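Long-range contacts in DUF5348 domain-containing protein (Ruminococcus gnavus, PDB 3NRL), which is of unknown function but folds as a small, all-beta DUF5348 domain found as a pair of identical chains: residues R5-T13 and R65-M73; L31-V39 and V48-L58. One frame throughout, in Å; residues are numbered along the deposited sequence.

Interaction 1 (R5-T13 and R65-M73); sequences REGTLFYDT and RLDGLRVRM
The guanidinium of Arg5 lies flat on that of Arg72, with planes 26° apart and centres separated by 4.6 Å, and Arg72 CG sits over the centre of the Arg5 group. In turn, Arg5 NH2 lies over one face of the Arg72 guanidinium, 3.3 Å from Arg72 NE; both are donors, and no bond joins them. Bends at chi2 and chi3 curl the Arg5 chain so that NH1 can donate to Met73 O at 2.9 Å, approaching from above the carbonyl plane in a bent bond (130°). The cost of two adjacent cations is probably eased by Asp38, which salt-bridges Arg72 NH1, and by the cation-pi contact of Arg72 with Trp45. A leucine in place of Arg72 would probably leave Asp38 without its mate and remove the flat surface that steadies the Arg5 guanidinium. These arginines lie at one end of an antiparallel pairing of the first and last strands of the chain, 6-12 and 70-72, in which Gly7 and Val71 form a hydrogen-bonded pair. Beyond it the partner segment becomes a type II beta turn, Leu66 to Leu69: Leu9 N meets Leu69 O almost straight (178°), and Gly68 N donates to Leu9 O at 2.9 Å. Leu9 fills the angle between strand and turn, its CB 3.9 Å from Val71 CG1 and its CD2 3.9 Å from Leu66 CB. Thr8 OG1 is hydrogen-bonded to Gly68 O of the second subunit. Farther along, one water accepts from Tyr11 N and donates to Asp67 OD1, an oxygen also hydrogen-bonded to Tyr18.

Interaction 2 (L31-V39 and V48-L58); sequences LHCGECFDV and VRIEMGDDWYL. With SO4 (sulfate ion), chain C.
Strands 36-39 and 48-52 run antiparallel with a marked twist, their directions 120° apart, and are tied by the hydrogen-bonded pair Phe37 and Val48, by Ile50 N to Glu35 O, and by Gly34 N to Ile50 O. Within this frame the Phe37 ring meets apolar side chains from both strands of the partner segment. Val48 CG2 stands over its face in a CH-pi contact, 3.8 Å from the ring centroid, while Ile50 CB and Leu58 CD2 approach it obliquely. Phe37 takes the sterically demanding first torsion that sets CG between the backbone N and the carbonyl carbon (chi1 55°), which swings the ring back across the partner strand. Val39 CG2 then packs on the same methyl of Val48 at 3.7 Å and continues the apolar layer to Leu58 CD1. The Cys36 and Arg49 side chains lie on the other face of the sheet, where the chemistry is polar: in a salt bridge within its own segment, Arg49 NE donates to the anti lone pair of Glu51 OE2 at 2.7 Å, in the guanidinium plane, and Arg49 CG rests 3.4 Å from Gly34 O. Gly34 belongs to a type II beta turn, His32 to Glu35, which brings Cys33 SG to Met52 CB at 3.4 Å and obliquely beside the Trp56 ring, a sulfur-aromatic contact. Met52 N is buried here with no partner in the model. Cys33 N donates to sulfate O1 at 2.9 Å; the ion, probably from the crystallisation liquor, is also hydrogen-bonded to Arg17. The chain has no helix; strand 70-72 pairs with the other edge of 36-41, strands 17-23 and 6-12 lie against Leu31 and Trp56, 17-23 also against Ile50, and Leu61 of a loop packs on Val39 and Val48.

In the fold
Interaction 2 is nested within the chain span that interaction 1 closes, and the two meet in one sheet because strands 70-72 and 36-41 are neighbours. Interaction 1 lies nearer the centre of the chain and borders the second subunit, whereas interaction 2, about 11 Å away between centres, touches no other protein chain and has more exposed residues. Both contain antiparallel backbone ladders extended by type II turns. Their apolar layers merge where Leu9 packs on Leu31, and the salt bridge from Arg72 to Asp38 joins them on a polar face. Interaction 1 stacks like charges near the ends of the modelled chain; interaction 2 relies more on aromatic and sulfur contacts.

Interaction 1 (R5-T13 and R65-M73)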
loop_
_atom_site.group_PDB
_atom_site.type_symbol
_atom_site.label_atom_id
_atom_site.label_comp_id
_atom_site.label_asym_id
_atom_site.label_seq_id
_atom_site.Cartn_x
_atom_site.Cartn_y
_atom_site.Cartn_z
ATOM N N ARG A 5 8.345 -12.289 3.807
ATOM C CA ARG A 5 9.389 -11.668 2.945
ATOM C C ARG A 5 8.890 -10.416 2.228
ATOM O O ARG A 5 9.256 -9.308 2.602
ATOM C CB ARG A 5 9.909 -12.683 1.921
ATOM C CG ARG A 5 10.944 -13.648 2.474
ATOM C CD ARG A 5 12.290 -12.960 2.668
ATOM N NE ARG A 5 13.022 -12.812 1.411
ATOM C CZ ARG A 5 14.136 -12.096 1.270
ATOM N NH1 ARG A 5 14.655 -11.449 2.305
ATOM N NH2 ARG A 5 14.743 -12.040 0.093
ATOM N N GLU A 6 8.054 -10.591 1.209
ATOM C CA GLU A 6 7.542 -9.451 0.452
ATOM C C GLU A 6 6.163 -8.973 0.890
ATOM O O GLU A 6 5.283 -9.767 1.224
ATOM C CB GLU A 6 7.531 -9.774 -1.042
ATOM C CG GLU A 6 8.918 -9.849 -1.645
ATOM C CD GLU A 6 8.909 -10.315 -3.080
ATOM O OE1 GLU A 6 8.165 -9.729 -3.895
ATOM O OE2 GLU A 6 9.652 -11.268 -3.395
ATOM N N GLY A 7 5.992 -7.655 0.890
ATOM C CA GLY A 7 4.725 -7.071 1.290
ATOM C C GLY A 7 4.569 -5.662 0.751
ATOM O O GLY A 7 5.375 -5.195 -0.052
ATOM N N THR A 8 3.527 -4.980 1.202
ATOM C CA THR A 8 3.266 -3.619 0.762
ATOM C C THR A 8 3.239 -2.700 1.969
ATOM O O THR A 8 2.643 -3.026 2.997
ATOM C CB THR A 8 1.920 -3.527 0.039
ATOM O OG1 THR A 8 0.890 -4.027 0.896
ATOM C CG2 THR A 8 1.948 -4.346 -1.227
ATOM N N LEU A 9 3.893 -1.555 1.829
ATOM C CA LEU A 9 3.991 -0.559 2.891
ATOM C C LEU A 9 2.786 0.378 2.876
ATOM O O LEU A 9 2.360 0.845 1.814
ATOM C CB LEU A 9 5.291 0.239 2.703
ATOM C CG LEU A 9 5.752 1.211 3.787
ATOM C CD1 LEU A 9 6.109 0.454 5.068
ATOM C CD2 LEU A 9 6.955 1.986 3.277
ATOM N N PHE A 10 2.228 0.649 4.056
ATOM C CA PHE A 10 1.070 1.530 4.152
ATOM C C PHE A 10 0.986 2.190 5.526
ATOM O O PHE A 10 1.551 1.694 6.503
ATOM C CB PHE A 10 -0.218 0.744 3.856
ATOM C CG PHE A 10 -0.685 -0.116 4.997
ATOM C CD1 PHE A 10 -1.546 0.397 5.966
ATOM C CD2 PHE A 10 -0.249 -1.432 5.118
ATOM C CE1 PHE A 10 -1.966 -0.387 7.042
ATOM C CE2 PHE A 10 -0.661 -2.227 6.190
ATOM C CZ PHE A 10 -1.520 -1.704 7.153
ATOM N N TYR A 11 0.286 3.315 5.595
ATOM C CA TYR A 11 0.147 4.033 6.857
ATOM C C TYR A 11 -1.124 3.618 7.587
ATOM O O TYR A 11 -2.212 3.616 7.010
ATOM C CB TYR A 11 0.128 5.546 6.617
ATOM C CG TYR A 11 0.081 6.356 7.896
ATOM C CD1 TYR A 11 1.140 6.321 8.805
ATOM C CD2 TYR A 11 -1.033 7.138 8.210
ATOM C CE1 TYR A 11 1.091 7.044 10.001
ATOM C CE2 TYR A 11 -1.092 7.866 9.398
ATOM C CZ TYR A 11 -0.028 7.813 10.289
ATOM O OH TYR A 11 -0.084 8.523 11.465
ATOM N N ASP A 12 -0.978 3.271 8.860
ATOM C CA ASP A 12 -2.116 2.860 9.674
ATOM C C ASP A 12 -2.597 4.032 10.526
ATOM O O ASP A 12 -1.876 4.502 11.401
ATOM C CB ASP A 12 -1.722 1.698 10.580
ATOM C CG ASP A 12 -2.902 1.145 11.353
ATOM O OD1 ASP A 12 -3.573 1.930 12.053
ATOM O OD2 ASP A 12 -3.159 -0.071 11.259
ATOM N N THR A 13 -3.817 4.494 10.275
ATOM C CA THR A 13 -4.376 5.620 11.017
ATOM C C THR A 13 -4.450 5.421 12.531
ATOM O O THR A 13 -3.902 6.222 13.287
ATOM C CB THR A 13 -5.780 5.977 10.498
ATOM O OG1 THR A 13 -5.688 6.382 9.127
ATOM C CG2 THR A 13 -6.379 7.115 11.318
ATOM N N ARG A 65 6.543 9.812 -1.410
ATOM C CA ARG A 65 5.791 9.368 -0.245
ATOM C C ARG A 65 6.036 7.877 -0.044
ATOM O O ARG A 65 6.433 7.179 -0.977
ATOM C CB ARG A 65 4.296 9.630 -0.435
ATOM C CG ARG A 65 3.621 8.772 -1.490
ATOM C CD ARG A 65 2.111 8.811 -1.295
ATOM N NE ARG A 65 1.458 9.853 -2.077
ATOM C CZ ARG A 65 0.282 10.394 -1.771
ATOM N NH1 ARG A 65 -0.377 10.006 -0.684
ATOM N NH2 ARG A 65 -0.248 11.309 -2.568
ATOM N N LEU A 66 5.785 7.393 1.166
ATOM C CA LEU A 66 6.003 5.985 1.497
ATOM C C LEU A 66 4.829 5.067 1.151
ATOM O O LEU A 66 4.991 3.856 1.013
ATOM C CB LEU A 66 6.308 5.845 2.998
ATOM C CG LEU A 66 7.716 6.167 3.505
ATOM C CD1 LEU A 66 8.094 7.588 3.119
ATOM C CD2 LEU A 66 7.773 5.989 5.020
ATOM N N ASP A 67 3.648 5.649 1.007
ATOM C CA ASP A 67 2.439 4.879 0.736
ATOM C C ASP A 67 2.433 4.016 -0.516
ATOM O O ASP A 67 2.651 4.504 -1.622
ATOM C CB ASP A 67 1.250 5.833 0.692
ATOM C CG ASP A 67 1.343 6.906 1.752
ATOM O OD1 ASP A 67 1.053 6.611 2.931
ATOM O OD2 ASP A 67 1.727 8.042 1.400
ATOM N N GLY A 68 2.164 2.728 -0.328
ATOM C CA GLY A 68 2.076 1.814 -1.449
ATOM C C GLY A 68 3.351 1.201 -1.981
ATOM O O GLY A 68 3.308 0.447 -2.945
ATOM N N LEU A 69 4.491 1.513 -1.376
ATOM C CA LEU A 69 5.747 0.945 -1.852
ATOM C C LEU A 69 5.763 -0.564 -1.632
ATOM O O LEU A 69 5.171 -1.064 -0.674
ATOM C CB LEU A 69 6.926 1.561 -1.099
ATOM C CG LEU A 69 7.262 3.032 -1.340
ATOM C CD1 LEU A 69 8.340 3.475 -0.361
ATOM C CD2 LEU A 69 7.744 3.222 -2.781
ATOM N N ARG A 70 6.427 -1.294 -2.524
ATOM C CA ARG A 70 6.544 -2.737 -2.353
ATOM C C ARG A 70 7.823 -2.928 -1.566
ATOM O O ARG A 70 8.863 -2.372 -1.920
ATOM C CB ARG A 70 6.618 -3.452 -3.708
ATOM C CG ARG A 70 5.256 -3.943 -4.176
ATOM C CD ARG A 70 5.177 -4.110 -5.682
ATOM N NE ARG A 70 3.886 -4.662 -6.087
ATOM C CZ ARG A 70 3.372 -4.561 -7.309
ATOM N NH1 ARG A 70 4.035 -3.918 -8.264
ATOM N NH2 ARG A 70 2.195 -5.105 -7.577
ATOM N N VAL A 71 7.736 -3.687 -0.481
ATOM C CA VAL A 71 8.888 -3.914 0.367
ATOM C C VAL A 71 9.174 -5.395 0.592
ATOM O O VAL A 71 8.350 -6.263 0.292
ATOM C CB VAL A 71 8.711 -3.223 1.741
ATOM C CG1 VAL A 71 8.484 -1.733 1.544
ATOM C CG2 VAL A 71 7.550 -3.844 2.495
ATOM N N ARG A 72 10.355 -5.656 1.136
ATOM C CA ARG A 72 10.821 -7.003 1.417
ATOM C C ARG A 72 11.676 -6.987 2.682
ATOM O O ARG A 72 12.448 -6.047 2.910
ATOM C CB ARG A 72 11.658 -7.511 0.239
ATOM C CG ARG A 72 12.719 -8.525 0.620
ATOM C CD ARG A 72 14.074 -8.150 0.034
ATOM N NE ARG A 72 14.425 -8.964 -1.122
ATOM C CZ ARG A 72 15.613 -8.947 -1.715
ATOM N NH1 ARG A 72 16.577 -8.150 -1.267
ATOM N NH2 ARG A 72 15.849 -9.743 -2.749
HETATM N N MSE A 73 11.535 -8.023 3.503
HETATM C CA MSE A 73 12.317 -8.133 4.731
HETATM C C MSE A 73 13.060 -9.457 4.752
HETATM O O MSE A 73 12.637 -10.363 4.005
HETATM C CB MSE A 73 11.410 -8.056 5.951
HETATM C CG MSE A 73 10.621 -6.772 6.038
HETATM SE SE MSE A 73 9.824 -6.552 7.768
HETATM C CE MSE A 73 11.345 -5.754 8.668
HETATM O O HOH W 1 -0.638 4.600 2.900
#

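Interaction 2 (L31-V39 and V48-L58)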
loop_
_atom_site.group_PDB
_atom_site.type_symbol
_atom_site.label_atom_id
_atom_site.label_comp_id
_atom_site.label_asym_id
_atom_site.label_seq_id
_atom_site.Cartn_x
_atom_site.Cartn_y
_atom_site.Cartn_z
ATOM N N LEU A 31 5.836 -0.747 12.107
ATOM C CA LEU A 31 7.266 -0.479 12.014
ATOM C C LEU A 31 7.703 0.557 13.047
ATOM O O LEU A 31 7.035 1.567 13.239
ATOM C CB LEU A 31 7.602 0.045 10.620
ATOM C CG LEU A 31 7.360 -0.919 9.461
ATOM C CD1 LEU A 31 7.500 -0.169 8.138
ATOM C CD2 LEU A 31 8.350 -2.058 9.534
ATOM N N HIS A 32 8.829 0.304 13.701
ATOM C CA HIS A 32 9.354 1.227 14.703
ATOM C C HIS A 32 10.583 1.925 14.132
ATOM O O HIS A 32 11.234 1.391 13.227
ATOM C CB HIS A 32 9.736 0.462 15.969
ATOM C CG HIS A 32 8.607 -0.323 16.560
ATOM N ND1 HIS A 32 7.426 0.261 16.960
ATOM C CD2 HIS A 32 8.479 -1.648 16.810
ATOM C CE1 HIS A 32 6.615 -0.671 17.430
ATOM N NE2 HIS A 32 7.231 -1.836 17.351
ATOM N N CYS A 33 10.902 3.110 14.647
ATOM C CA CYS A 33 12.069 3.839 14.162
ATOM C C CYS A 33 13.289 2.930 14.128
ATOM O O CYS A 33 13.496 2.124 15.031
ATOM C CB CYS A 33 12.364 5.050 15.051
ATOM S SG CYS A 33 11.197 6.411 14.873
ATOM N N GLY A 34 14.080 3.050 13.069
ATOM C CA GLY A 34 15.277 2.238 12.953
ATOM C C GLY A 34 15.134 0.917 12.216
ATOM O O GLY A 34 16.137 0.326 11.817
ATOM N N GLU A 35 13.906 0.443 12.021
ATOM C CA GLU A 35 13.720 -0.827 11.328
ATOM C C GLU A 35 14.145 -0.744 9.865
ATOM O O GLU A 35 13.822 0.211 9.162
ATOM C CB GLU A 35 12.264 -1.289 11.442
ATOM C CG GLU A 35 11.850 -1.539 12.883
ATOM C CD GLU A 35 10.695 -2.509 13.008
ATOM O OE1 GLU A 35 10.860 -3.681 12.610
ATOM O OE2 GLU A 35 9.625 -2.102 13.509
ATOM N N CYS A 36 14.878 -1.757 9.419
ATOM C CA CYS A 36 15.378 -1.810 8.051
ATOM C C CYS A 36 14.663 -2.850 7.188
ATOM O O CYS A 36 14.178 -3.868 7.684
ATOM C CB CYS A 36 16.875 -2.110 8.072
ATOM S SG CYS A 36 17.288 -3.568 9.053
ATOM N N PHE A 37 14.613 -2.575 5.886
ATOM C CA PHE A 37 13.978 -3.451 4.906
ATOM C C PHE A 37 14.332 -2.928 3.510
ATOM O O PHE A 37 14.929 -1.859 3.395
ATOM C CB PHE A 37 12.458 -3.463 5.117
ATOM C CG PHE A 37 11.820 -2.097 5.088
ATOM C CD1 PHE A 37 11.491 -1.486 3.878
ATOM C CD2 PHE A 37 11.543 -1.423 6.276
ATOM C CE1 PHE A 37 10.892 -0.224 3.853
ATOM C CE2 PHE A 37 10.945 -0.162 6.264
ATOM C CZ PHE A 37 10.618 0.439 5.050
ATOM N N ASP A 38 13.993 -3.678 2.461
ATOM C CA ASP A 38 14.291 -3.238 1.094
ATOM C C ASP A 38 13.036 -2.714 0.411
ATOM O O ASP A 38 11.932 -3.169 0.697
ATOM C CB ASP A 38 14.833 -4.380 0.218
ATOM C CG ASP A 38 16.157 -4.940 0.705
ATOM O OD1 ASP A 38 17.058 -4.154 1.053
ATOM O OD2 ASP A 38 16.301 -6.181 0.708
ATOM N N VAL A 39 13.226 -1.763 -0.499
ATOM C CA VAL A 39 12.129 -1.203 -1.273
ATOM C C VAL A 39 12.371 -1.608 -2.719
ATOM O O VAL A 39 13.489 -1.497 -3.229
ATOM C CB VAL A 39 12.087 0.341 -1.234
ATOM C CG1 VAL A 39 11.034 0.846 -2.241
ATOM C CG2 VAL A 39 11.750 0.834 0.168
ATOM N N VAL A 48 16.769 0.346 2.829
ATOM C CA VAL A 48 16.374 1.587 3.480
ATOM C C VAL A 48 16.166 1.365 4.967
ATOM O O VAL A 48 16.159 0.230 5.450
ATOM C CB VAL A 48 15.051 2.147 2.897
ATOM C CG1 VAL A 48 15.179 2.358 1.403
ATOM C CG2 VAL A 48 13.904 1.184 3.190
ATOM N N ARG A 49 15.994 2.466 5.687
ATOM C CA ARG A 49 15.748 2.424 7.120
ATOM C C ARG A 49 14.642 3.445 7.335
ATOM O O ARG A 49 14.706 4.543 6.787
ATOM C CB ARG A 49 17.012 2.835 7.894
ATOM C CG ARG A 49 16.914 2.636 9.405
ATOM C CD ARG A 49 18.245 2.901 10.121
ATOM N NE ARG A 49 18.616 4.315 10.140
ATOM C CZ ARG A 49 19.627 4.834 9.450
ATOM N NH1 ARG A 49 20.384 4.063 8.680
ATOM N NH2 ARG A 49 19.880 6.131 9.520
ATOM N N ILE A 50 13.612 3.087 8.093
ATOM C CA ILE A 50 12.541 4.045 8.323
ATOM C C ILE A 50 12.830 4.804 9.610
ATOM O O ILE A 50 13.251 4.221 10.605
ATOM C CB ILE A 50 11.153 3.367 8.397
ATOM C CG1 ILE A 50 10.064 4.439 8.445
ATOM C CG2 ILE A 50 11.063 2.456 9.616
ATOM C CD1 ILE A 50 8.677 3.916 8.143
ATOM N N GLU A 51 12.621 6.116 9.572
ATOM C CA GLU A 51 12.881 6.967 10.726
ATOM C C GLU A 51 11.762 7.979 10.898
ATOM O O GLU A 51 10.902 8.125 10.030
ATOM C CB GLU A 51 14.207 7.713 10.546
ATOM C CG GLU A 51 15.437 6.828 10.467
ATOM C CD GLU A 51 15.786 6.167 11.793
ATOM O OE1 GLU A 51 15.102 6.430 12.809
ATOM O OE2 GLU A 51 16.756 5.380 11.815
HETATM N N MSE A 52 11.792 8.683 12.025
HETATM C CA MSE A 52 10.785 9.692 12.328
HETATM C C MSE A 52 11.412 11.046 12.629
HETATM O O MSE A 52 12.231 11.175 13.540
HETATM C CB MSE A 52 9.949 9.257 13.533
HETATM C CG MSE A 52 9.018 10.332 14.065
HETATM SE SE MSE A 52 7.613 10.646 12.985
HETATM C CE MSE A 52 6.452 9.546 13.702
ATOM N N GLY A 53 11.033 12.048 11.845
ATOM C CA GLY A 53 11.520 13.400 12.063
ATOM C C GLY A 53 10.268 14.173 12.417
ATOM O O GLY A 53 9.715 13.990 13.500
ATOM N N ASP A 54 9.815 15.035 11.515
ATOM C CA ASP A 54 8.580 15.775 11.742
ATOM C C ASP A 54 7.491 14.822 11.272
ATOM O O ASP A 54 6.331 14.909 11.682
ATOM C CB ASP A 54 8.554 17.052 10.904
ATOM C CG ASP A 54 9.472 18.122 11.451
ATOM O OD1 ASP A 54 9.201 18.617 12.567
ATOM O OD2 ASP A 54 10.464 18.464 10.772
ATOM N N ASP A 55 7.902 13.899 10.407
ATOM C CA ASP A 55 7.020 12.890 9.839
ATOM C C ASP A 55 7.880 11.701 9.412
ATOM O O ASP A 55 9.104 11.823 9.291
ATOM C CB ASP A 55 6.271 13.470 8.635
ATOM C CG ASP A 55 5.218 12.524 8.091
ATOM O OD1 ASP A 55 4.550 11.852 8.905
ATOM O OD2 ASP A 55 5.052 12.466 6.854
ATOM N N TRP A 56 7.247 10.552 9.189
ATOM C CA TRP A 56 7.976 9.354 8.782
ATOM C C TRP A 56 8.688 9.548 7.446
ATOM O O TRP A 56 8.133 10.138 6.518
ATOM C CB TRP A 56 7.024 8.163 8.663
ATOM C CG TRP A 56 6.364 7.780 9.943
ATOM C CD1 TRP A 56 5.111 8.122 10.355
ATOM C CD2 TRP A 56 6.925 6.975 10.987
ATOM N NE1 TRP A 56 4.854 7.578 11.592
ATOM C CE2 TRP A 56 5.952 6.870 12.003
ATOM C CE3 TRP A 56 8.159 6.333 11.162
ATOM C CZ2 TRP A 56 6.169 6.147 13.178
ATOM C CZ3 TRP A 56 8.376 5.611 12.336
ATOM C CH2 TRP A 56 7.385 5.526 13.327
ATOM N N TYR A 57 9.915 9.044 7.344
ATOM C CA TYR A 57 10.666 9.162 6.103
ATOM C C TYR A 57 11.634 7.994 5.972
ATOM O O TYR A 57 11.909 7.288 6.944
ATOM C CB TYR A 57 11.433 10.488 6.061
ATOM C CG TYR A 57 12.551 10.597 7.071
ATOM C CD1 TYR A 57 13.862 10.274 6.725
ATOM C CD2 TYR A 57 12.300 11.034 8.373
ATOM C CE1 TYR A 57 14.899 10.391 7.648
ATOM C CE2 TYR A 57 13.331 11.153 9.305
ATOM C CZ TYR A 57 14.626 10.831 8.932
ATOM O OH TYR A 57 15.647 10.963 9.837
ATOM N N LEU A 58 12.142 7.781 4.764
ATOM C CA LEU A 58 13.073 6.686 4.547
ATOM C C LEU A 58 14.487 7.183 4.295
ATOM O O LEU A 58 14.704 8.153 3.567
ATOM C CB LEU A 58 12.620 5.834 3.360
ATOM C CG LEU A 58 11.214 5.235 3.418
ATOM C CD1 LEU A 58 10.968 4.406 2.158
ATOM C CD2 LEU A 58 11.065 4.371 4.660
HETATM S S SO4 C . 9.312 4.413 17.969
HETATM O O1 SO4 C . 8.919 4.041 16.600
HETATM O O2 SO4 C . 8.111 4.521 18.814
HETATM O O3 SO4 C . 10.214 3.381 18.518
HETATM O O4 SO4 C . 10.006 5.713 17.941
#